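Local coordinates for methylxanthine N1-demethylase NdmA (Pseudomonas putida, PDB 6ICN), which removes the N1-methyl group of caffeine as a Rieske non-heme iron oxygenase, yielding theobromine and formaldehyde at the expense of NADH and dioxygen, at residues Val57-Glu62 with Val269-Asp274; Pro212-Asn217 with Val361-Arg366; Tyr224-Asp229 with Gly239-Thr244. One frame throughout, in Å; residues are numbered along the deposited sequence.

Interaction 1. Residues Val57-Glu62 with Val269-Asp274; sequences VKLLNE and VSCPVD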
loop_
_atom_site.group_PDB
_atom_site.type_symbol
_atom_site.label_atom_id
_atom_site.label_comp_id
_atom_site.label_asym_id
_atom_site.label_seq_id
_atom_site.Cartn_x
_atom_site.Cartn_y
_atom_site.Cartn_z
ATOM N N VAL A 57 19.380 -11.531 16.560
ATOM C CA VAL A 57 19.361 -10.289 17.323
ATOM C C VAL A 57 20.595 -9.483 16.941
ATOM O O VAL A 57 21.546 -10.000 16.349
ATOM C CB VAL A 57 19.327 -10.515 18.846
ATOM C CG1 VAL A 57 18.104 -11.369 19.227
ATOM C CG2 VAL A 57 20.622 -11.193 19.315
ATOM N N LYS A 58 20.554 -8.187 17.259
ATOM C CA LYS A 58 21.654 -7.271 16.967
ATOM C C LYS A 58 21.957 -6.453 18.206
ATOM O O LYS A 58 21.042 -5.943 18.863
ATOM C CB LYS A 58 21.327 -6.336 15.785
ATOM C CG LYS A 58 22.472 -5.381 15.458
ATOM C CD LYS A 58 22.113 -4.448 14.291
ATOM C CE LYS A 58 22.331 -5.114 12.956
ATOM N NZ LYS A 58 22.017 -4.165 11.847
ATOM N N LEU A 59 23.243 -6.342 18.525
ATOM C CA LEU A 59 23.690 -5.679 19.742
ATOM C C LEU A 59 24.984 -4.963 19.415
ATOM O O LEU A 59 25.931 -5.605 18.948
ATOM C CB LEU A 59 23.894 -6.702 20.867
ATOM C CG LEU A 59 24.628 -6.160 22.088
ATOM C CD1 LEU A 59 23.810 -5.059 22.738
ATOM C CD2 LEU A 59 24.841 -7.303 23.084
ATOM N N LEU A 60 25.009 -3.641 19.615
ATOM C CA LEU A 60 26.201 -2.829 19.318
ATOM C C LEU A 60 26.753 -3.142 17.927
ATOM O O LEU A 60 27.964 -3.310 17.740
ATOM C CB LEU A 60 27.274 -3.032 20.394
ATOM C CG LEU A 60 26.816 -2.554 21.769
ATOM C CD1 LEU A 60 27.714 -3.093 22.902
ATOM C CD2 LEU A 60 26.763 -1.034 21.805
ATOM N N ASN A 61 25.843 -3.265 16.952
ATOM C CA ASN A 61 26.122 -3.550 15.543
ATOM C C ASN A 61 26.675 -4.949 15.278
ATOM O O ASN A 61 27.110 -5.222 14.151
ATOM C CB ASN A 61 27.071 -2.510 14.930
ATOM C CG ASN A 61 26.672 -2.121 13.510
ATOM O OD1 ASN A 61 25.493 -2.166 13.138
ATOM N ND2 ASN A 61 27.662 -1.755 12.702
ATOM N N GLU A 62 26.656 -5.849 16.261
ATOM C CA GLU A 62 27.012 -7.245 16.046
ATOM C C GLU A 62 25.767 -8.053 15.697
ATOM O O GLU A 62 24.756 -7.956 16.399
ATOM C CB GLU A 62 27.644 -7.833 17.312
ATOM C CG GLU A 62 28.926 -7.151 17.719
ATOM C CD GLU A 62 30.143 -7.852 17.154
ATOM O OE1 GLU A 62 30.012 -8.562 16.129
ATOM O OE2 GLU A 62 31.227 -7.714 17.753
ATOM N N VAL A 269 14.939 -0.824 30.347
ATOM C CA VAL A 269 16.314 -1.002 29.880
ATOM C C VAL A 269 16.353 -0.946 28.350
ATOM O O VAL A 269 15.450 -1.443 27.666
ATOM C CB VAL A 269 16.919 -2.311 30.443
ATOM C CG1 VAL A 269 16.055 -3.549 30.065
ATOM C CG2 VAL A 269 18.383 -2.481 30.014
ATOM N N SER A 270 17.400 -0.321 27.813
ATOM C CA SER A 270 17.565 -0.135 26.375
ATOM C C SER A 270 18.652 -1.066 25.852
ATOM O O SER A 270 19.761 -1.097 26.399
ATOM C CB SER A 270 17.945 1.313 26.024
ATOM O OG SER A 270 17.006 2.261 26.501
ATOM N N CYS A 271 18.342 -1.802 24.791
ATOM C CA CYS A 271 19.369 -2.487 24.009
ATOM C C CYS A 271 19.969 -1.519 22.995
ATOM O O CYS A 271 19.243 -1.023 22.114
ATOM C CB CYS A 271 18.798 -3.693 23.287
ATOM S SG CYS A 271 19.986 -4.600 22.234
ATOM N N PRO A 272 21.255 -1.214 23.082
ATOM C CA PRO A 272 21.903 -0.407 22.043
ATOM C C PRO A 272 22.121 -1.236 20.788
ATOM O O PRO A 272 23.125 -1.939 20.638
ATOM C CB PRO A 272 23.228 -0.000 22.698
ATOM C CG PRO A 272 23.548 -1.174 23.583
ATOM C CD PRO A 272 22.209 -1.625 24.136
ATOM N N VAL A 273 21.164 -1.171 19.873
ATOM C CA VAL A 273 21.204 -2.056 18.715
ATOM C C VAL A 273 22.314 -1.630 17.775
ATOM O O VAL A 273 23.087 -2.462 17.276
ATOM C CB VAL A 273 19.830 -2.073 18.015
ATOM C CG1 VAL A 273 19.933 -2.746 16.645
ATOM C CG2 VAL A 273 18.806 -2.786 18.887
ATOM N N ASP A 274 22.393 -0.329 17.499
ATOM C CA ASP A 274 23.492 0.219 16.716
ATOM C C ASP A 274 23.652 1.691 17.092
ATOM O O ASP A 274 23.126 2.136 18.120
ATOM C CB ASP A 274 23.263 -0.015 15.214
ATOM C CG ASP A 274 21.988 0.635 14.686
ATOM O OD1 ASP A 274 21.531 1.658 15.233
ATOM O OD2 ASP A 274 21.437 0.117 13.694
HETATM O O HOH W 1 22.706 -1.650 12.375
#
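L60 and N61, within the type I' turn L59-E62, bind the carbonyls of P272 and V273. L60 N donates to P272 O at 2.7 Å, nearly in line with the carbonyl, and N61 N donates to V273 O at 2.9 Å, so consecutive amides hold consecutive carbonyls. Around these bonds the packing is tight: L60 lays CD2 against P272 CG at 3.7 Å, L59, its CG anti to the backbone N (chi1 168°), brings CD1 alongside C271 SG and the P272 ring, and K58 runs across V273 at about a right angle, with CD 3.6 Å from CG1 of V273. H36 of strand 35-40 helps to cover L59 and P272.

The solvent side is bridged by water instead. K58 NZ donates to a water, which in turn donates to N61 OD1 and D274 OD2; the other oxygen of D274 is held by T277 and H276. With an alanine here instead of K58, V273 CG1 is likely to lose its aliphatic cover and the water its lysine donor. The two strand segments cross at 93° and do not pair with each other: the contact is made by the type I' beta hairpin turn between strands 55-59 and 62-69, which joins the Rieske domain to the C-terminal catalytic domain.

Interaction 2. Residues Pro212-Asn217 with Val361-Arg366; sequences PMDRFN and VIESDR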
loop_
_atom_site.group_PDB
_atom_site.type_symbol
_atom_site.label_atom_id
_atom_site.label_comp_id
_atom_site.label_asym_id
_atom_site.label_seq_id
_atom_site.Cartn_x
_atom_site.Cartn_y
_atom_site.Cartn_z
ATOM N N PRO A 212 20.184 14.581 45.940
ATOM C CA PRO A 212 21.480 13.907 46.073
ATOM C C PRO A 212 21.476 12.579 45.328
ATOM O O PRO A 212 20.447 11.909 45.224
ATOM C CB PRO A 212 21.627 13.703 47.586
ATOM C CG PRO A 212 20.256 13.799 48.128
ATOM C CD PRO A 212 19.465 14.682 47.221
ATOM N N MET A 213 22.636 12.225 44.786
ATOM C CA MET A 213 22.807 11.012 43.991
ATOM C C MET A 213 24.003 10.232 44.511
ATOM O O MET A 213 25.093 10.791 44.659
ATOM C CB MET A 213 23.019 11.328 42.505
ATOM C CG MET A 213 21.880 12.084 41.873
ATOM S SD MET A 213 22.277 12.606 40.190
ATOM C CE MET A 213 22.218 11.008 39.336
ATOM N N ASP A 214 23.799 8.942 44.766
ATOM C CA ASP A 214 24.845 8.053 45.244
ATOM C C ASP A 214 25.224 7.051 44.168
ATOM O O ASP A 214 24.350 6.533 43.458
ATOM C CB ASP A 214 24.388 7.274 46.482
ATOM C CG ASP A 214 23.953 8.175 47.604
ATOM O OD1 ASP A 214 24.528 9.274 47.746
ATOM O OD2 ASP A 214 23.028 7.776 48.341
ATOM N N ARG A 215 26.520 6.759 44.074
ATOM C CA ARG A 215 27.013 5.610 43.328
ATOM C C ARG A 215 27.293 4.483 44.312
ATOM O O ARG A 215 28.001 4.682 45.306
ATOM C CB ARG A 215 28.285 5.920 42.548
ATOM C CG ARG A 215 28.278 7.167 41.677
ATOM C CD ARG A 215 29.595 7.210 40.981
ATOM N NE ARG A 215 29.788 8.373 40.117
ATOM C CZ ARG A 215 30.895 8.584 39.424
ATOM N NH1 ARG A 215 31.020 9.668 38.664
ATOM N NH2 ARG A 215 31.902 7.718 39.509
ATOM N N PHE A 216 26.741 3.309 44.038
ATOM C CA PHE A 216 26.973 2.163 44.909
ATOM C C PHE A 216 26.811 0.897 44.083
ATOM O O PHE A 216 25.777 0.713 43.429
ATOM C CB PHE A 216 26.004 2.175 46.096
ATOM C CG PHE A 216 26.294 1.113 47.120
ATOM C CD1 PHE A 216 27.342 1.264 48.009
ATOM C CD2 PHE A 216 25.524 -0.035 47.181
ATOM C CE1 PHE A 216 27.616 0.289 48.951
ATOM C CE2 PHE A 216 25.795 -1.014 48.125
ATOM C CZ PHE A 216 26.843 -0.851 49.002
ATOM N N ASN A 217 27.842 0.051 44.090
ATOM C CA ASN A 217 27.798 -1.248 43.413
ATOM C C ASN A 217 27.456 -1.106 41.931
ATOM O O ASN A 217 26.727 -1.923 41.364
ATOM C CB ASN A 217 26.809 -2.196 44.095
ATOM C CG ASN A 217 27.306 -2.699 45.438
ATOM O OD1 ASN A 217 28.493 -2.582 45.768
ATOM N ND2 ASN A 217 26.400 -3.278 46.215
ATOM N N VAL A 361 30.455 6.267 45.780
ATOM C CA VAL A 361 30.513 7.720 45.915
ATOM C C VAL A 361 29.187 8.165 46.508
ATOM O O VAL A 361 28.163 8.201 45.816
ATOM C CB VAL A 361 30.778 8.437 44.579
ATOM C CG1 VAL A 361 30.814 9.951 44.808
ATOM C CG2 VAL A 361 32.054 7.943 43.917
ATOM N N ILE A 362 29.185 8.492 47.794
ATOM C CA ILE A 362 27.955 8.757 48.522
ATOM C C ILE A 362 27.851 10.253 48.756
ATOM O O ILE A 362 28.805 10.882 49.229
ATOM C CB ILE A 362 27.913 7.988 49.855
ATOM C CG1 ILE A 362 28.208 6.501 49.628
ATOM C CG2 ILE A 362 26.583 8.200 50.547
ATOM C CD1 ILE A 362 27.280 5.823 48.642
ATOM N N GLU A 363 26.701 10.830 48.421
ATOM C CA GLU A 363 26.442 12.200 48.825
ATOM C C GLU A 363 25.145 12.374 49.605
ATOM O O GLU A 363 24.938 13.447 50.182
ATOM C CB GLU A 363 26.475 13.144 47.607
ATOM C CG GLU A 363 25.270 13.116 46.739
ATOM C CD GLU A 363 25.445 13.915 45.435
ATOM O OE1 GLU A 363 24.444 14.452 44.958
ATOM O OE2 GLU A 363 26.563 13.999 44.884
ATOM N N SER A 364 24.292 11.352 49.686
ATOM C CA SER A 364 23.116 11.411 50.533
ATOM C C SER A 364 23.492 10.990 51.954
ATOM O O SER A 364 24.637 10.633 52.240
ATOM C CB SER A 364 22.003 10.523 49.981
ATOM O OG SER A 364 22.180 9.186 50.419
ATOM N N ASP A 365 22.515 11.022 52.859
ATOM C CA ASP A 365 22.730 10.628 54.244
ATOM C C ASP A 365 22.285 9.193 54.522
ATOM O O ASP A 365 22.037 8.842 55.680
ATOM C CB ASP A 365 22.010 11.596 55.185
ATOM C CG ASP A 365 20.495 11.505 55.076
ATOM O OD1 ASP A 365 19.991 10.941 54.079
ATOM O OD2 ASP A 365 19.806 12.002 55.992
ATOM N N ARG A 366 22.170 8.364 53.489
ATOM C CA ARG A 366 21.610 7.034 53.666
ATOM C C ARG A 366 22.699 6.017 53.988
ATOM O O ARG A 366 23.885 6.234 53.727
ATOM C CB ARG A 366 20.818 6.605 52.431
ATOM C CG ARG A 366 19.766 7.621 52.022
ATOM C CD ARG A 366 19.127 7.243 50.693
ATOM N NE ARG A 366 20.135 7.077 49.654
ATOM C CZ ARG A 366 20.081 7.652 48.451
ATOM N NH1 ARG A 366 19.058 8.436 48.135
ATOM N NH2 ARG A 366 21.041 7.433 47.552
HETATM O O HOH W 2 27.599 10.268 44.130
#
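D214 meets four residues of V361-R366 with a single side chain. Its CB lies 3.9 Å from I362 CD1, and CG stands anti to the carbonyl carbon (chi1 -57°), which swings the carboxylate toward the backbone amides of E363 and S364. There OD1 accepts both: E363 N at 2.8 Å, arriving nearly in line with the C-O bond, and S364 N at 2.9 Å, on the syn lone pair. The CG2 branch of I362 rests beside the same oxygen. At the other tip, OD2 as modelled accepts the hydroxyl of S364 and forms a salt bridge with R366, but D214 OD2 and R366 NH2 are placed too close together, so the details at this end are doubtful.

On one flank of D214, M213 N reaches E363 OE1 at 2.9 Å from well above the carboxylate plane, and K330 is a second, charged partner of that glutamate. On the other, R215 N donates to V361 O and V361 N returns a bond to R215 O at 3.0 Å. The aliphatic part of R215 lies side by side with V361, with CD 3.9 Å from CG2, before its guanidinium reaches E341 and W338. A water bridges M213 O and V361 O. Inside the C-terminal segment, R366 N bonds to S364 OG, closing an ST turn. A single antiparallel bridge, the hydrogen-bonded pair R215-V361, together with the D214 carboxylate, fixes the C-terminal tail beside strand 214-216, the outermost strand on that side of the catalytic domain's antiparallel sheet.

Interaction 3. Residues Tyr224-Asp229 with Gly239-Thr244; sequences YDTPED and GSFSYT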
loop_
_atom_site.group_PDB
_atom_site.type_symbol
_atom_site.label_atom_id
_atom_site.label_comp_id
_atom_site.label_asym_id
_atom_site.label_seq_id
_atom_site.Cartn_x
_atom_site.Cartn_y
_atom_site.Cartn_z
ATOM N N TYR A 224 13.104 10.844 44.703
ATOM C CA TYR A 224 12.399 12.046 44.249
ATOM C C TYR A 224 10.940 11.954 44.673
ATOM O O TYR A 224 10.221 11.050 44.238
ATOM C CB TYR A 224 12.521 12.196 42.725
ATOM C CG TYR A 224 11.690 13.294 42.067
ATOM C CD1 TYR A 224 11.294 14.430 42.771
ATOM C CD2 TYR A 224 11.310 13.194 40.726
ATOM C CE1 TYR A 224 10.534 15.428 42.166
ATOM C CE2 TYR A 224 10.554 14.194 40.108
ATOM C CZ TYR A 224 10.172 15.309 40.835
ATOM O OH TYR A 224 9.425 16.311 40.245
ATOM N N ASP A 225 10.496 12.890 45.514
ATOM C CA ASP A 225 9.088 12.965 45.917
ATOM C C ASP A 225 8.367 13.911 44.963
ATOM O O ASP A 225 8.506 15.134 45.062
ATOM C CB ASP A 225 8.965 13.425 47.365
ATOM C CG ASP A 225 9.662 12.487 48.326
ATOM O OD1 ASP A 225 9.441 11.258 48.217
ATOM O OD2 ASP A 225 10.436 12.971 49.182
ATOM N N THR A 226 7.592 13.340 44.031
ATOM C CA THR A 226 6.884 14.133 43.030
ATOM C C THR A 226 5.760 14.948 43.681
ATOM O O THR A 226 5.350 14.666 44.815
ATOM C CB THR A 226 6.316 13.229 41.929
ATOM O OG1 THR A 226 5.323 12.348 42.479
ATOM C CG2 THR A 226 7.435 12.410 41.278
ATOM N N PRO A 227 5.266 15.985 42.994
ATOM C CA PRO A 227 4.162 16.778 43.554
ATOM C C PRO A 227 2.918 15.939 43.818
ATOM O O PRO A 227 2.619 14.977 43.105
ATOM C CB PRO A 227 3.899 17.835 42.472
ATOM C CG PRO A 227 5.205 17.985 41.774
ATOM C CD PRO A 227 5.838 16.618 41.788
ATOM N N GLU A 228 2.188 16.326 44.862
ATOM C CA GLU A 228 0.945 15.675 45.242
ATOM C C GLU A 228 -0.254 16.391 44.624
ATOM O O GLU A 228 -0.172 17.551 44.204
ATOM C CB GLU A 228 0.788 15.648 46.764
ATOM C CG GLU A 228 1.858 14.866 47.497
ATOM C CD GLU A 228 1.782 15.067 48.998
ATOM O OE1 GLU A 228 0.774 15.635 49.475
ATOM O OE2 GLU A 228 2.735 14.662 49.698
ATOM N N ASP A 229 -1.376 15.666 44.570
ATOM C CA ASP A 229 -2.680 16.213 44.187
ATOM C C ASP A 229 -2.704 16.699 42.736
ATOM O O ASP A 229 -3.488 17.583 42.379
ATOM C CB ASP A 229 -3.104 17.337 45.141
ATOM C CG ASP A 229 -2.925 16.958 46.609
ATOM O OD1 ASP A 229 -3.270 15.814 46.975
ATOM O OD2 ASP A 229 -2.428 17.796 47.396
ATOM N N GLY A 239 4.119 9.227 42.710
ATOM C CA GLY A 239 4.267 9.156 44.153
ATOM C C GLY A 239 5.693 9.416 44.596
ATOM O O GLY A 239 6.388 10.241 43.995
ATOM N N SER A 240 6.143 8.728 45.647
ATOM C CA SER A 240 7.538 8.816 46.065
ATOM C C SER A 240 8.384 7.869 45.215
ATOM O O SER A 240 8.130 6.659 45.198
ATOM C CB SER A 240 7.674 8.482 47.548
ATOM O OG SER A 240 9.044 8.333 47.874
ATOM N N PHE A 241 9.391 8.418 44.528
ATOM C CA PHE A 241 10.180 7.702 43.522
ATOM C C PHE A 241 11.538 7.300 44.093
ATOM O O PHE A 241 12.319 8.171 44.483
ATOM C CB PHE A 241 10.430 8.584 42.293
ATOM C CG PHE A 241 9.254 8.742 41.362
ATOM C CD1 PHE A 241 8.001 8.259 41.683
ATOM C CD2 PHE A 241 9.431 9.386 40.134
ATOM C CE1 PHE A 241 6.940 8.420 40.805
ATOM C CE2 PHE A 241 8.372 9.549 39.251
ATOM C CZ PHE A 241 7.126 9.063 39.591
ATOM N N SER A 242 11.861 6.007 44.060
ATOM C CA SER A 242 13.192 5.537 44.438
ATOM C C SER A 242 13.849 4.853 43.244
ATOM O O SER A 242 13.371 3.806 42.796
ATOM C CB SER A 242 13.123 4.581 45.630
ATOM O OG SER A 242 14.401 4.049 45.894
ATOM N N TYR A 243 14.942 5.436 42.743
ATOM C CA TYR A 243 15.633 4.947 41.553
ATOM C C TYR A 243 16.865 4.138 41.929
ATOM O O TYR A 243 17.699 4.596 42.720
ATOM C CB TYR A 243 16.087 6.100 40.655
ATOM C CG TYR A 243 15.007 6.943 40.019
ATOM C CD1 TYR A 243 14.387 7.961 40.730
ATOM C CD2 TYR A 243 14.635 6.746 38.684
ATOM C CE1 TYR A 243 13.419 8.765 40.146
ATOM C CE2 TYR A 243 13.668 7.549 38.086
ATOM C CZ TYR A 243 13.064 8.553 38.829
ATOM O OH TYR A 243 12.101 9.349 38.266
ATOM N N THR A 244 17.015 2.973 41.303
ATOM C CA THR A 244 18.255 2.205 41.338
ATOM C C THR A 244 18.634 1.941 39.892
ATOM O O THR A 244 17.974 1.144 39.214
ATOM C CB THR A 244 18.089 0.890 42.094
ATOM O OG1 THR A 244 17.554 1.151 43.393
ATOM C CG2 THR A 244 19.425 0.185 42.210
#
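Y224 and F241 form a hydrogen-bonded antiparallel pair, Y224 N to F241 O and F241 N to Y224 O both at 2.8 Å, followed by the non-hydrogen-bonded pair D225-S240. This is an antiparallel pairing of sequence-adjacent strands, 219-225 and 239-246, joined by the loop 226-238, in the helix-grip (START-like) catalytic domain of Rieske oxygenases.

On the face carrying D225 and S240, the serine hydroxyl donates to D225 OD1 at 3.0 Å, meeting that oxygen nearly along its C-O bond. This polar link belongs to the more exposed side of the pair. The face carrying Y224 and F241 is buried and aromatic. Y224 CB packs against F241 CB and also sits at the edge of the Y243 ring, while the Y224 ring meets F189 and that of Y243 stacks on F222. L253 and V255 of the next strand touch F241, which is also one of the residues lining the caffeine pocket, its side chain about 4 Å from the bound substrate.

Just beyond the last pair, T226 takes over from the strand. Its backbone N gives only a weak bond to G239 O, but OG1 reinforces it, donating to the same carbonyl at 2.8 Å. With OG1 between the backbone N and the carbonyl carbon (chi1 64°), the methyl is carried to the aromatic side, where it also overlies the rim of one Y224 ring face. The result is a CH-pi contact: T226 CG2 stands 3.7 Å from the centroid of the F241 ring, 13° off its normal.

How the interactions relate
All three interactions reach the antiparallel sheet of the catalytic domain. Interaction 1 meets it at residues 271-274, where the Rieske domain abuts it; interaction 2 adds the C-terminal tail beyond strand 214-216; interaction 3 lies between its strands 219-225 and 239-246. Interactions 2 and 3 are the close pair, with centres 17 Å apart and nearest atoms about 6 Å, whereas the centre of interaction 1 is 30 Å from that of interaction 2 and 31 Å from that of interaction 3. Interaction 3 alone supplies a caffeine-pocket residue, F241, and its Y243 side chain is about 10 Å from the bound cobalt ion.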